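Local coordinates for HP1028 (PDB 4INN), which is a lipocalin-family beta-barrel protein that probably binds and transports a small ligand, at residues A[50-55]-A[163-168]. The protein carries 1 engineered substitution. Residues are numbered along the deposited sequence; the frame is centred on the assembly and turned at random.
Sequences SSFVEF and LKLKRF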
loop_
_atom_site.group_PDB
_atom_site.type_symbol
_atom_site.label_atom_id
_atom_site.label_comp_id
_atom_site.label_asym_id
_atom_site.label_seq_id
_atom_site.Cartn_x
_atom_site.Cartn_y
_atom_site.Cartn_z
ATOM N N SER A 50 -8.901 0.336 8.187
ATOM C CA SER A 50 -7.510 0.573 8.528
ATOM C C SER A 50 -6.712 -0.734 8.392
ATOM O O SER A 50 -7.137 -1.794 8.870
ATOM C CB SER A 50 -7.414 1.104 9.961
ATOM O OG SER A 50 -6.161 1.733 10.163
ATOM N N SER A 51 -5.583 -0.670 7.701
ATOM C CA SER A 51 -4.715 -1.842 7.566
ATOM C C SER A 51 -3.282 -1.423 7.662
ATOM O O SER A 51 -2.967 -0.244 7.561
ATOM C CB SER A 51 -5.002 -2.631 6.275
ATOM O OG SER A 51 -4.570 -1.929 5.123
ATOM N N PHE A 52 -2.420 -2.387 7.967
ATOM C CA PHE A 52 -0.988 -2.140 8.040
ATOM C C PHE A 52 -0.436 -2.613 6.704
ATOM O O PHE A 52 -0.760 -3.733 6.239
ATOM C CB PHE A 52 -0.325 -2.901 9.185
ATOM C CG PHE A 52 -0.825 -2.526 10.579
ATOM C CD1 PHE A 52 -0.548 -1.256 11.133
ATOM C CD2 PHE A 52 -1.504 -3.469 11.371
ATOM C CE1 PHE A 52 -0.976 -0.942 12.419
ATOM C CE2 PHE A 52 -1.917 -3.163 12.664
ATOM C CZ PHE A 52 -1.659 -1.904 13.188
ATOM N N VAL A 53 0.367 -1.748 6.088
ATOM C CA VAL A 53 0.993 -2.020 4.814
ATOM C C VAL A 53 2.467 -1.701 4.813
ATOM O O VAL A 53 2.874 -0.793 5.501
ATOM C CB VAL A 53 0.386 -1.164 3.707
ATOM C CG1 VAL A 53 -1.103 -1.452 3.594
ATOM C CG2 VAL A 53 0.640 0.309 3.964
ATOM N N GLU A 54 3.244 -2.447 4.022
ATOM C CA GLU A 54 4.666 -2.193 3.848
ATOM C C GLU A 54 5.054 -1.708 2.467
ATOM O O GLU A 54 4.763 -2.364 1.488
ATOM C CB GLU A 54 5.487 -3.448 4.141
ATOM C CG GLU A 54 6.993 -3.238 3.943
ATOM C CD GLU A 54 7.853 -4.287 4.616
ATOM O OE1 GLU A 54 7.300 -5.302 5.119
ATOM O OE2 GLU A 54 9.095 -4.107 4.650
ATOM N N PHE A 55 5.766 -0.588 2.407
ATOM C CA PHE A 55 6.331 -0.083 1.152
ATOM C C PHE A 55 7.765 -0.622 1.011
ATOM O O PHE A 55 8.483 -0.699 2.007
ATOM C CB PHE A 55 6.350 1.455 1.120
ATOM C CG PHE A 55 5.034 2.094 0.801
ATOM C CD1 PHE A 55 4.802 2.654 -0.441
ATOM C CD2 PHE A 55 4.052 2.215 1.762
ATOM C CE1 PHE A 55 3.606 3.286 -0.752
ATOM C CE2 PHE A 55 2.847 2.831 1.470
ATOM C CZ PHE A 55 2.628 3.378 0.207
ATOM N N LEU A 163 3.244 -4.754 17.903
ATOM C CA LEU A 163 2.025 -5.200 17.235
ATOM C C LEU A 163 2.251 -6.621 16.710
ATOM O O LEU A 163 1.327 -7.267 16.214
ATOM C CB LEU A 163 1.672 -4.231 16.095
ATOM C CG LEU A 163 0.702 -3.028 16.298
ATOM C CD1 LEU A 163 0.154 -2.835 17.717
ATOM C CD2 LEU A 163 1.316 -1.726 15.773
ATOM N N LYS A 164 3.492 -7.095 16.831
ATOM C CA LYS A 164 3.921 -8.408 16.351
ATOM C C LYS A 164 3.694 -8.572 14.841
ATOM O O LYS A 164 3.419 -9.667 14.337
ATOM C CB LYS A 164 3.258 -9.519 17.169
ATOM C CG LYS A 164 3.808 -9.629 18.591
ATOM C CD LYS A 164 2.712 -9.852 19.623
ATOM C CE LYS A 164 3.242 -9.672 21.051
ATOM N NZ LYS A 164 4.017 -8.418 21.359
ATOM N N LEU A 165 3.848 -7.474 14.108
ATOM C CA LEU A 165 3.547 -7.482 12.692
ATOM C C LEU A 165 4.535 -8.383 12.013
ATOM O O LEU A 165 5.736 -8.331 12.304
ATOM C CB LEU A 165 3.627 -6.073 12.090
ATOM C CG LEU A 165 2.656 -5.038 12.689
ATOM C CD1 LEU A 165 2.766 -3.726 11.915
ATOM C CD2 LEU A 165 1.225 -5.578 12.724
ATOM N N LYS A 166 4.002 -9.219 11.122
ATOM C CA LYS A 166 4.791 -10.068 10.260
ATOM C C LYS A 166 5.302 -9.343 9.008
ATOM O O LYS A 166 4.520 -8.848 8.190
ATOM C CB LYS A 166 3.937 -11.220 9.807
ATOM C CG LYS A 166 4.730 -12.307 9.112
ATOM C CD LYS A 166 4.005 -12.842 7.918
ATOM C CE LYS A 166 3.823 -14.321 8.008
ATOM N NZ LYS A 166 4.646 -15.033 7.028
ATOM N N ARG A 167 6.621 -9.299 8.870
ATOM C CA ARG A 167 7.282 -8.818 7.664
ATOM C C ARG A 167 7.540 -10.025 6.739
ATOM O O ARG A 167 8.331 -10.910 7.042
ATOM C CB ARG A 167 8.576 -8.056 8.007
ATOM C CG ARG A 167 8.359 -6.651 8.596
ATOM C CD ARG A 167 9.138 -5.583 7.835
ATOM N NE ARG A 167 10.551 -5.605 8.204
ATOM C CZ ARG A 167 11.577 -5.282 7.399
ATOM N NH1 ARG A 167 11.367 -4.895 6.143
ATOM N NH2 ARG A 167 12.835 -5.354 7.861
ATOM N N PHE A 168 6.839 -10.024 5.606
ATOM C CA PHE A 168 6.850 -11.103 4.613
ATOM C C PHE A 168 8.137 -11.052 3.838
ATOM O O PHE A 168 8.666 -9.984 3.604
ATOM C CB PHE A 168 5.671 -10.929 3.626
ATOM C CG PHE A 168 4.321 -11.234 4.213
ATOM C CD1 PHE A 168 3.766 -10.428 5.172
ATOM C CD2 PHE A 168 3.583 -12.330 3.769
ATOM C CE1 PHE A 168 2.491 -10.718 5.700
ATOM C CE2 PHE A 168 2.328 -12.634 4.292
ATOM C CZ PHE A 168 1.779 -11.834 5.262
HETATM O O HOH W 1 9.038 -7.520 4.674
#
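F52 and E54 on strand 51-58 face L165 and R167 of the irregular segment 163-168, which runs in roughly the same direction, about 30° from the strand, with CA atoms of F52 and L165 8.4 Å apart. No backbone hydrogen bond joins the two, so side chains and one water span the gap. L165 meets the F52 ring with both methyls. Its CD1 lies over one face, offset toward the rim and 4.3 Å from the ring centroid, a CH-pi contact. Its CD2 packs on F52 CD2 at 3.7 Å. L163 adds its CD2, 3.9 Å from F52 CZ at the far end of the ring. F52 and L165 also both touch L155, so the patch continues into the loop before helix 157-162. K164, between the two leucines, has positive phi and ends that helix in a Schellman motif.

The polar half is a salt bridge. R167 NH1 donates to E54 OE2 at 2.8 Å. The N-H...O angle is 153°. The oxygen uses its syn lone pair and lies close to the guanidinium plane, but the two flat groups are turned 43° from each other. With CG anti to the backbone N and an extended chain, E54 reaches straight out from the strand; R167 bends at chi2 and chi3 to meet it. E54 OE1 accepts from a water that also donates to F168 O, and makes a weak hydrogen bond with Y65 OH. Both carboxylate oxygens are thus engaged, which would favour the charged form of this buried glutamate. The strand belongs to an eight-stranded antiparallel barrel with neighbours joined in chain order. Segment 163-168 packs on the outer wall, the face opposite V53 and F55, which meet strand 95-104, consistent with the lipocalin fold.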